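Local coordinates for hypothetical sugar ABC-transporter sugar binding protein (Arthrobacter globiformis, PDB 7BVT) that probably captures cyclic alpha-maltosyl-(1→6)-maltose outside the cell and delivers it to an ABC transporter for sugar import, at residues A[43-51]-A[314-324]; A[160-168]-A[279-287]. All coordinates share one frame; numbering follows the deposited sequence.

Overall arrangement
From the N terminus the chain reaches helix 38-53, and residues 43-51 wait there until helix 306-319 returns with the turn into helix 322-332; interaction 1 closes that loop across 262 intervening residues. Inside it lies the shorter loop of interaction 2, in which residues 160-168, leading into helix 165-179, meet residues 279-287, leaving strand 277-280. The two nest without crossing. Interactions 1 and 2 lie on opposite sides of the chain's centre, their centres about 37 Å and their nearest atoms about 22 Å apart. Interaction 1 packs helix 38-53 against helix 306-319 and the start of helix 322-332; interaction 2 ties the start of helix 165-179 to the chain leaving strand 277-280, against Tyr144 of strand 140-147.

Interaction 1: A[43-51]-A[314-324]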
loop_
_atom_site.group_PDB
_atom_site.type_symbol
_atom_site.label_atom_id
_atom_site.label_comp_id
_atom_site.label_asym_id
_atom_site.label_seq_id
_atom_site.Cartn_x
_atom_site.Cartn_y
_atom_site.Cartn_z
ATOM N N ALA A 43 -13.439 15.363 2.377
ATOM C CA ALA A 43 -12.440 15.999 1.488
ATOM C C ALA A 43 -12.844 15.747 0.026
ATOM O O ALA A 43 -12.683 16.659 -0.815
ATOM C CB ALA A 43 -11.058 15.441 1.760
ATOM N N PHE A 44 -13.207 14.516 -0.283
ATOM C CA PHE A 44 -13.528 14.147 -1.672
ATOM C C PHE A 44 -14.783 14.881 -2.125
ATOM O O PHE A 44 -14.798 15.411 -3.215
ATOM C CB PHE A 44 -13.720 12.648 -1.833
ATOM C CG PHE A 44 -13.865 12.242 -3.266
ATOM C CD1 PHE A 44 -12.815 12.521 -4.157
ATOM C CD2 PHE A 44 -15.046 11.730 -3.762
ATOM C CE1 PHE A 44 -12.919 12.161 -5.480
ATOM C CE2 PHE A 44 -15.147 11.345 -5.083
ATOM C CZ PHE A 44 -14.079 11.567 -5.956
ATOM N N ASP A 45 -15.820 14.893 -1.283
ATOM C CA ASP A 45 -17.057 15.640 -1.613
ATOM C C ASP A 45 -16.734 17.110 -1.839
ATOM O O ASP A 45 -17.337 17.658 -2.757
ATOM C CB ASP A 45 -18.084 15.495 -0.495
ATOM C CG ASP A 45 -18.683 14.112 -0.364
ATOM O OD1 ASP A 45 -18.662 13.314 -1.329
ATOM O OD2 ASP A 45 -19.211 13.841 0.715
ATOM N N ALA A 46 -15.835 17.731 -1.078
ATOM C CA ALA A 46 -15.498 19.165 -1.249
ATOM C C ALA A 46 -14.822 19.363 -2.615
ATOM O O ALA A 46 -15.117 20.334 -3.312
ATOM C CB ALA A 46 -14.591 19.656 -0.150
ATOM N N MET A 47 -13.975 18.411 -3.006
ATOM C CA MET A 47 -13.275 18.492 -4.320
ATOM C C MET A 47 -14.268 18.300 -5.456
ATOM O O MET A 47 -14.108 18.964 -6.501
ATOM C CB MET A 47 -12.179 17.438 -4.351
ATOM C CG MET A 47 -11.374 17.652 -3.104
ATOM S SD MET A 47 -9.719 17.303 -3.350
ATOM C CE MET A 47 -9.461 18.684 -4.448
ATOM N N VAL A 48 -15.226 17.392 -5.295
ATOM C CA VAL A 48 -16.316 17.197 -6.283
ATOM C C VAL A 48 -17.057 18.537 -6.377
ATOM O O VAL A 48 -17.318 19.002 -7.518
ATOM C CB VAL A 48 -17.201 16.002 -5.892
ATOM C CG1 VAL A 48 -18.532 15.981 -6.616
ATOM C CG2 VAL A 48 -16.496 14.666 -6.112
ATOM N N ASP A 49 -17.384 19.146 -5.237
ATOM C CA ASP A 49 -18.112 20.451 -5.267
ATOM C C ASP A 49 -17.328 21.459 -6.079
ATOM O O ASP A 49 -17.947 22.172 -6.956
ATOM C CB ASP A 49 -18.276 21.048 -3.864
ATOM C CG ASP A 49 -19.278 20.302 -3.035
ATOM O OD1 ASP A 49 -20.062 19.541 -3.644
ATOM O OD2 ASP A 49 -19.232 20.515 -1.772
ATOM N N THR A 50 -16.027 21.558 -5.798
ATOM C CA THR A 50 -15.097 22.487 -6.437
ATOM C C THR A 50 -15.133 22.231 -7.945
ATOM O O THR A 50 -15.322 23.189 -8.726
ATOM C CB THR A 50 -13.710 22.430 -5.812
ATOM O OG1 THR A 50 -13.817 22.847 -4.444
ATOM C CG2 THR A 50 -12.721 23.316 -6.521
ATOM N N TYR A 51 -14.900 20.992 -8.379
ATOM C CA TYR A 51 -14.941 20.668 -9.827
ATOM C C TYR A 51 -16.288 21.028 -10.458
ATOM O O TYR A 51 -16.282 21.624 -11.553
ATOM C CB TYR A 51 -14.597 19.190 -10.018
ATOM C CG TYR A 51 -14.690 18.727 -11.445
ATOM C CD1 TYR A 51 -13.675 18.989 -12.331
ATOM C CD2 TYR A 51 -15.823 18.070 -11.901
ATOM C CE1 TYR A 51 -13.741 18.523 -13.639
ATOM C CE2 TYR A 51 -15.901 17.632 -13.216
ATOM C CZ TYR A 51 -14.853 17.841 -14.079
ATOM O OH TYR A 51 -14.969 17.365 -15.370
ATOM N N ASP A 314 -11.944 13.751 -17.690
ATOM C CA ASP A 314 -11.758 15.202 -17.468
ATOM C C ASP A 314 -11.727 15.457 -15.952
ATOM O O ASP A 314 -10.867 16.217 -15.493
ATOM C CB ASP A 314 -12.833 16.070 -18.125
ATOM C CG ASP A 314 -12.551 17.546 -17.993
ATOM O OD1 ASP A 314 -11.653 18.027 -18.735
ATOM O OD2 ASP A 314 -13.187 18.221 -17.118
ATOM N N PHE A 315 -12.635 14.841 -15.222
ATOM C CA PHE A 315 -12.645 14.960 -13.747
ATOM C C PHE A 315 -11.351 14.365 -13.152
ATOM O O PHE A 315 -10.685 15.038 -12.336
ATOM C CB PHE A 315 -13.869 14.301 -13.141
ATOM C CG PHE A 315 -13.783 14.215 -11.649
ATOM C CD1 PHE A 315 -13.742 15.365 -10.873
ATOM C CD2 PHE A 315 -13.646 12.985 -11.045
ATOM C CE1 PHE A 315 -13.588 15.274 -9.510
ATOM C CE2 PHE A 315 -13.503 12.899 -9.674
ATOM C CZ PHE A 315 -13.502 14.046 -8.905
ATOM N N LEU A 316 -10.959 13.185 -13.619
ATOM C CA LEU A 316 -9.734 12.540 -13.069
ATOM C C LEU A 316 -8.524 13.411 -13.422
ATOM O O LEU A 316 -7.633 13.570 -12.589
ATOM C CB LEU A 316 -9.618 11.115 -13.624
ATOM C CG LEU A 316 -10.637 10.091 -13.161
ATOM C CD1 LEU A 316 -10.331 8.717 -13.722
ATOM C CD2 LEU A 316 -10.758 10.021 -11.661
ATOM N N SER A 317 -8.483 13.996 -14.627
ATOM C CA SER A 317 -7.349 14.878 -15.030
ATOM C C SER A 317 -7.279 16.059 -14.054
ATOM O O SER A 317 -6.209 16.404 -13.585
ATOM C CB SER A 317 -7.502 15.363 -16.465
ATOM O OG SER A 317 -7.505 14.260 -17.386
ATOM N N TRP A 318 -8.430 16.646 -13.738
ATOM C CA TRP A 318 -8.443 17.810 -12.811
ATOM C C TRP A 318 -7.979 17.369 -11.420
ATOM O O TRP A 318 -7.167 18.069 -10.786
ATOM C CB TRP A 318 -9.847 18.438 -12.825
ATOM C CG TRP A 318 -9.969 19.539 -11.830
ATOM C CD1 TRP A 318 -9.700 20.865 -12.034
ATOM C CD2 TRP A 318 -10.441 19.416 -10.471
ATOM N NE1 TRP A 318 -9.895 21.568 -10.865
ATOM C CE2 TRP A 318 -10.401 20.719 -9.923
ATOM C CE3 TRP A 318 -10.894 18.360 -9.655
ATOM C CZ2 TRP A 318 -10.692 20.969 -8.591
ATOM C CZ3 TRP A 318 -11.259 18.628 -8.354
ATOM C CH2 TRP A 318 -11.213 19.924 -7.850
ATOM N N PHE A 319 -8.505 16.243 -10.975
ATOM C CA PHE A 319 -8.154 15.657 -9.669
ATOM C C PHE A 319 -6.642 15.420 -9.576
ATOM O O PHE A 319 -6.087 15.530 -8.483
ATOM C CB PHE A 319 -8.939 14.371 -9.428
ATOM C CG PHE A 319 -9.035 14.050 -7.964
ATOM C CD1 PHE A 319 -9.897 14.757 -7.133
ATOM C CD2 PHE A 319 -8.292 13.020 -7.421
ATOM C CE1 PHE A 319 -10.018 14.422 -5.798
ATOM C CE2 PHE A 319 -8.435 12.693 -6.082
ATOM C CZ PHE A 319 -9.287 13.406 -5.273
ATOM N N LEU A 320 -5.984 15.160 -10.710
ATOM C CA LEU A 320 -4.535 14.794 -10.716
ATOM C C LEU A 320 -3.639 15.994 -11.028
ATOM O O LEU A 320 -2.429 15.805 -11.178
ATOM C CB LEU A 320 -4.346 13.653 -11.721
ATOM C CG LEU A 320 -4.881 12.307 -11.216
ATOM C CD1 LEU A 320 -4.874 11.253 -12.307
ATOM C CD2 LEU A 320 -4.112 11.812 -9.980
ATOM N N GLU A 321 -4.188 17.212 -11.135
ATOM C CA GLU A 321 -3.319 18.409 -11.287
ATOM C C GLU A 321 -2.623 18.651 -9.951
ATOM O O GLU A 321 -3.195 18.349 -8.875
ATOM C CB GLU A 321 -4.139 19.615 -11.735
ATOM C CG GLU A 321 -4.764 19.412 -13.097
ATOM C CD GLU A 321 -5.615 20.545 -13.625
ATOM O OE1 GLU A 321 -5.819 21.536 -12.884
ATOM O OE2 GLU A 321 -6.068 20.428 -14.773
ATOM N N PRO A 322 -1.402 19.226 -9.972
ATOM C CA PRO A 322 -0.625 19.379 -8.743
ATOM C C PRO A 322 -1.378 20.100 -7.618
ATOM O O PRO A 322 -1.279 19.695 -6.446
ATOM C CB PRO A 322 0.619 20.158 -9.179
ATOM C CG PRO A 322 0.723 19.953 -10.666
ATOM C CD PRO A 322 -0.667 19.636 -11.188
ATOM N N ASP A 323 -2.080 21.190 -7.942
ATOM C CA ASP A 323 -2.782 21.947 -6.877
ATOM C C ASP A 323 -3.793 21.063 -6.159
ATOM O O ASP A 323 -3.922 21.201 -4.916
ATOM C CB ASP A 323 -3.514 23.177 -7.413
ATOM C CG ASP A 323 -2.563 24.290 -7.831
ATOM O OD1 ASP A 323 -1.328 24.135 -7.649
ATOM O OD2 ASP A 323 -3.099 25.326 -8.295
ATOM N N GLN A 324 -4.511 20.220 -6.900
ATOM C CA GLN A 324 -5.524 19.301 -6.303
ATOM C C GLN A 324 -4.808 18.219 -5.497
ATOM O O GLN A 324 -5.187 17.960 -4.365
ATOM C CB GLN A 324 -6.439 18.719 -7.383
ATOM C CG GLN A 324 -7.585 19.652 -7.744
ATOM C CD GLN A 324 -7.134 20.913 -8.438
ATOM O OE1 GLN A 324 -6.984 21.971 -7.800
ATOM N NE2 GLN A 324 -6.841 20.821 -9.731
#
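With CG anti to the backbone N in both Tyr51 (chi1 176°) and Phe315, the two rings meet edge to face: Phe315 turns its edge to the tyrosine, CD1 lying 3.5 Å from Tyr51 CG. They belong to an aromatic cluster, completed by Trp318, between helices 38-53 and 306-319 of this solute-binding protein fold. The segment axes approach to 11.1 Å at 113°, a separation filled largely by rings. Tyr51 CB sits over the six-membered ring of Trp318, 3.9 Å from its centroid, and Gln324 CG lies toward the rim of the opposite face. Farther along, Phe44 directs its edge to the face of Phe319 in an offset T-shaped pair, planes at 75°, while Met47 SD makes an oblique Met-aromatic contact with Phe319, 3.8 Å from CE1. Ile60 of strand 58-64 touches Val48, Tyr51 and Phe315, joining the helix pair to the sheet. Trp318 O accepts from Gln324 NE2 and Glu321 N on opposite faces of its carbonyl plane, linking the helix end to the next helix. At the Asp314 end of the contact, Tyr51 OH donates to the anti lone pair of Asp314 OD2 at 2.6 Å.

Interaction 2: A[160-168]-A[279-287]; sequences NPPTTWDEL and TAQVPYPSD
Pro285 runs alongside Trp165 in the same direction, its ring laid on one face of the indole. In this CH-pi contact Pro285 CG stands 3.5 Å from the centroid of the six-membered ring, only 9° off its normal. The indole belongs to the first turn of helix 165-179, whose N-cap is Thr164: its OG1 accepts from Glu167 N at 3.0 Å. That hydroxyl occupies the crowded position between backbone N and carbonyl carbon (chi1 70°), which turns it back toward the helix start. The carboxylate of Glu167 returns to the cap, OE1 receiving both Thr163 N and Thr163 OG1 from the same face of its plane. The Pro283 ring packs between Pro162 O, Thr164 O and Leu168, with CB 3.6 Å from Thr164 O and CG beside Leu168 CD1, the proline and leucine side chains nearly perpendicular. Beyond the segments, Tyr233 of helix 225-239 stacks on Trp165, and Gln207 OE1 accepts from its NE1. Replacing Trp165 by alanine is likely to leave Pro285 without the surface it lies on, and Gln207 OE1 without its indole donor. The backbones are joined by Tyr284 N donating to Thr163 O at 3.3 Å, the donor above the carbonyl plane. Toward strand 277-280, Pro161 CG meets Ala280 CB at 3.7 Å. Water bridges the same end, donating to Pro162 O at 2.8 Å and to Gln281 O at 2.7 Å.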
loop_
_atom_site.group_PDB
_atom_site.type_symbol
_atom_site.label_atom_id
_atom_site.label_comp_id
_atom_site.label_asym_id
_atom_site.label_seq_id
_atom_site.Cartn_x
_atom_site.Cartn_y
_atom_site.Cartn_z
ATOM N N ASN A 160 17.279 7.819 17.226
ATOM C CA ASN A 160 18.249 7.116 16.345
ATOM C C ASN A 160 17.697 5.741 15.991
ATOM O O ASN A 160 18.171 4.741 16.513
ATOM C CB ASN A 160 19.610 6.931 17.035
ATOM C CG ASN A 160 20.675 6.189 16.237
ATOM O OD1 ASN A 160 20.815 6.423 15.032
ATOM N ND2 ASN A 160 21.456 5.330 16.907
ATOM N N PRO A 161 16.606 5.606 15.205
ATOM C CA PRO A 161 16.075 4.266 14.965
ATOM C C PRO A 161 17.075 3.452 14.150
ATOM O O PRO A 161 17.942 3.977 13.438
ATOM C CB PRO A 161 14.789 4.537 14.199
ATOM C CG PRO A 161 15.010 5.859 13.555
ATOM C CD PRO A 161 15.786 6.660 14.572
ATOM N N PRO A 162 16.856 2.129 14.123
ATOM C CA PRO A 162 17.696 1.261 13.312
ATOM C C PRO A 162 17.603 1.580 11.818
ATOM O O PRO A 162 16.543 2.008 11.393
ATOM C CB PRO A 162 17.171 -0.121 13.659
ATOM C CG PRO A 162 15.793 0.100 14.152
ATOM C CD PRO A 162 15.875 1.409 14.930
ATOM N N THR A 163 18.684 1.356 11.081
ATOM C CA THR A 163 18.735 1.671 9.633
ATOM C C THR A 163 18.938 0.389 8.828
ATOM O O THR A 163 18.613 0.450 7.647
ATOM C CB THR A 163 19.797 2.704 9.273
ATOM O OG1 THR A 163 21.071 2.120 9.506
ATOM C CG2 THR A 163 19.618 3.966 10.078
ATOM N N THR A 164 19.423 -0.681 9.451
ATOM C CA THR A 164 19.660 -1.969 8.806
ATOM C C THR A 164 18.902 -3.098 9.527
ATOM O O THR A 164 18.532 -2.956 10.674
ATOM C CB THR A 164 21.154 -2.301 8.730
ATOM O OG1 THR A 164 21.615 -2.568 10.059
ATOM C CG2 THR A 164 21.959 -1.196 8.099
ATOM N N TRP A 165 18.782 -4.252 8.877
ATOM C CA TRP A 165 18.212 -5.462 9.538
ATOM C C TRP A 165 19.041 -5.824 10.770
ATOM O O TRP A 165 18.480 -6.133 11.778
ATOM C CB TRP A 165 18.183 -6.611 8.560
ATOM C CG TRP A 165 17.188 -6.442 7.452
ATOM C CD1 TRP A 165 16.388 -5.362 7.183
ATOM C CD2 TRP A 165 16.881 -7.435 6.468
ATOM N NE1 TRP A 165 15.602 -5.639 6.095
ATOM C CE2 TRP A 165 15.879 -6.895 5.650
ATOM C CE3 TRP A 165 17.288 -8.749 6.249
ATOM C CZ2 TRP A 165 15.335 -7.602 4.568
ATOM C CZ3 TRP A 165 16.730 -9.457 5.199
ATOM C CH2 TRP A 165 15.777 -8.887 4.370
ATOM N N ASP A 166 20.356 -5.724 10.648
ATOM C CA ASP A 166 21.229 -6.096 11.782
ATOM C C ASP A 166 21.020 -5.123 12.941
ATOM O O ASP A 166 20.979 -5.558 14.060
ATOM C CB ASP A 166 22.686 -6.138 11.313
ATOM C CG ASP A 166 23.078 -7.481 10.732
ATOM O OD1 ASP A 166 22.254 -8.386 10.729
ATOM O OD2 ASP A 166 24.181 -7.567 10.201
ATOM N N GLU A 167 20.886 -3.843 12.672
ATOM C CA GLU A 167 20.605 -2.845 13.709
ATOM C C GLU A 167 19.267 -3.136 14.367
ATOM O O GLU A 167 19.118 -2.966 15.531
ATOM C CB GLU A 167 20.666 -1.434 13.142
ATOM C CG GLU A 167 22.086 -1.005 12.848
ATOM C CD GLU A 167 22.254 0.343 12.217
ATOM O OE1 GLU A 167 21.263 1.097 12.157
ATOM O OE2 GLU A 167 23.355 0.635 11.764
ATOM N N LEU A 168 18.249 -3.521 13.593
ATOM C CA LEU A 168 16.919 -3.772 14.149
ATOM C C LEU A 168 17.020 -4.999 15.036
ATOM O O LEU A 168 16.423 -4.992 16.099
ATOM C CB LEU A 168 15.888 -3.912 13.023
ATOM C CG LEU A 168 14.469 -4.290 13.436
ATOM C CD1 LEU A 168 13.452 -3.913 12.342
ATOM C CD2 LEU A 168 14.363 -5.772 13.699
ATOM N N THR A 279 9.221 7.719 13.468
ATOM C CA THR A 279 9.048 7.046 12.171
ATOM C C THR A 279 10.384 7.046 11.466
ATOM O O THR A 279 11.276 7.903 11.720
ATOM C CB THR A 279 7.941 7.712 11.339
ATOM O OG1 THR A 279 8.438 9.003 10.980
ATOM C CG2 THR A 279 6.613 7.773 12.044
ATOM N N ALA A 280 10.573 6.104 10.550
ATOM C CA ALA A 280 11.770 6.063 9.715
ATOM C C ALA A 280 11.524 5.223 8.477
ATOM O O ALA A 280 10.516 4.475 8.451
ATOM C CB ALA A 280 12.934 5.448 10.465
ATOM N N GLN A 281 12.432 5.389 7.537
ATOM C CA GLN A 281 12.579 4.456 6.407
ATOM C C GLN A 281 12.598 3.027 6.966
ATOM O O GLN A 281 13.207 2.779 8.034
ATOM C CB GLN A 281 13.860 4.822 5.650
ATOM C CG GLN A 281 14.226 3.850 4.543
ATOM C CD GLN A 281 15.465 4.261 3.801
ATOM O OE1 GLN A 281 15.397 4.678 2.640
ATOM N NE2 GLN A 281 16.601 4.204 4.479
ATOM N N VAL A 282 12.017 2.061 6.247
ATOM C CA VAL A 282 12.071 0.649 6.704
ATOM C C VAL A 282 13.521 0.197 6.721
ATOM O O VAL A 282 14.217 0.339 5.709
ATOM C CB VAL A 282 11.246 -0.310 5.843
ATOM C CG1 VAL A 282 11.301 -1.691 6.495
ATOM C CG2 VAL A 282 9.800 0.149 5.772
ATOM N N PRO A 283 14.033 -0.334 7.860
ATOM C CA PRO A 283 15.419 -0.820 7.846
ATOM C C PRO A 283 15.642 -1.853 6.750
ATOM O O PRO A 283 14.775 -2.706 6.536
ATOM C CB PRO A 283 15.635 -1.431 9.211
ATOM C CG PRO A 283 14.672 -0.636 10.091
ATOM C CD PRO A 283 13.467 -0.389 9.209
ATOM N N TYR A 284 16.801 -1.788 6.100
ATOM C CA TYR A 284 17.132 -2.675 4.958
ATOM C C TYR A 284 18.510 -3.281 5.117
ATOM O O TYR A 284 19.330 -2.793 5.905
ATOM C CB TYR A 284 16.972 -1.949 3.633
ATOM C CG TYR A 284 17.925 -0.819 3.332
ATOM C CD1 TYR A 284 17.694 0.466 3.802
ATOM C CD2 TYR A 284 18.990 -1.021 2.485
ATOM C CE1 TYR A 284 18.531 1.521 3.443
ATOM C CE2 TYR A 284 19.853 0.012 2.142
ATOM C CZ TYR A 284 19.610 1.292 2.607
ATOM O OH TYR A 284 20.433 2.320 2.213
ATOM N N PRO A 285 18.814 -4.378 4.407
ATOM C CA PRO A 285 20.031 -5.107 4.725
ATOM C C PRO A 285 21.205 -4.323 4.166
ATOM O O PRO A 285 21.083 -3.601 3.171
ATOM C CB PRO A 285 19.881 -6.486 4.066
ATOM C CG PRO A 285 18.574 -6.484 3.329
ATOM C CD PRO A 285 17.990 -5.089 3.442
ATOM N N SER A 286 22.333 -4.424 4.846
ATOM C CA SER A 286 23.572 -3.830 4.322
ATOM C C SER A 286 23.849 -4.431 2.926
ATOM O O SER A 286 24.343 -3.735 2.120
ATOM C CB SER A 286 24.662 -4.052 5.321
ATOM O OG SER A 286 25.045 -5.396 5.240
ATOM N N ASP A 287 23.452 -5.676 2.626
ATOM C CA ASP A 287 23.686 -6.320 1.302
ATOM C C ASP A 287 22.540 -6.028 0.319
ATOM O O ASP A 287 22.444 -6.748 -0.707
ATOM C CB ASP A 287 23.959 -7.820 1.446
ATOM C CG ASP A 287 22.849 -8.722 1.959
ATOM O OD1 ASP A 287 21.643 -8.304 2.013
ATOM O OD2 ASP A 287 23.200 -9.889 2.262
HETATM O O HOH W 1 15.590 3.320 9.124
HETATM O O HOH W 2 17.216 2.801 6.708
HETATM O O HOH W 3 21.841 -5.865 7.762
#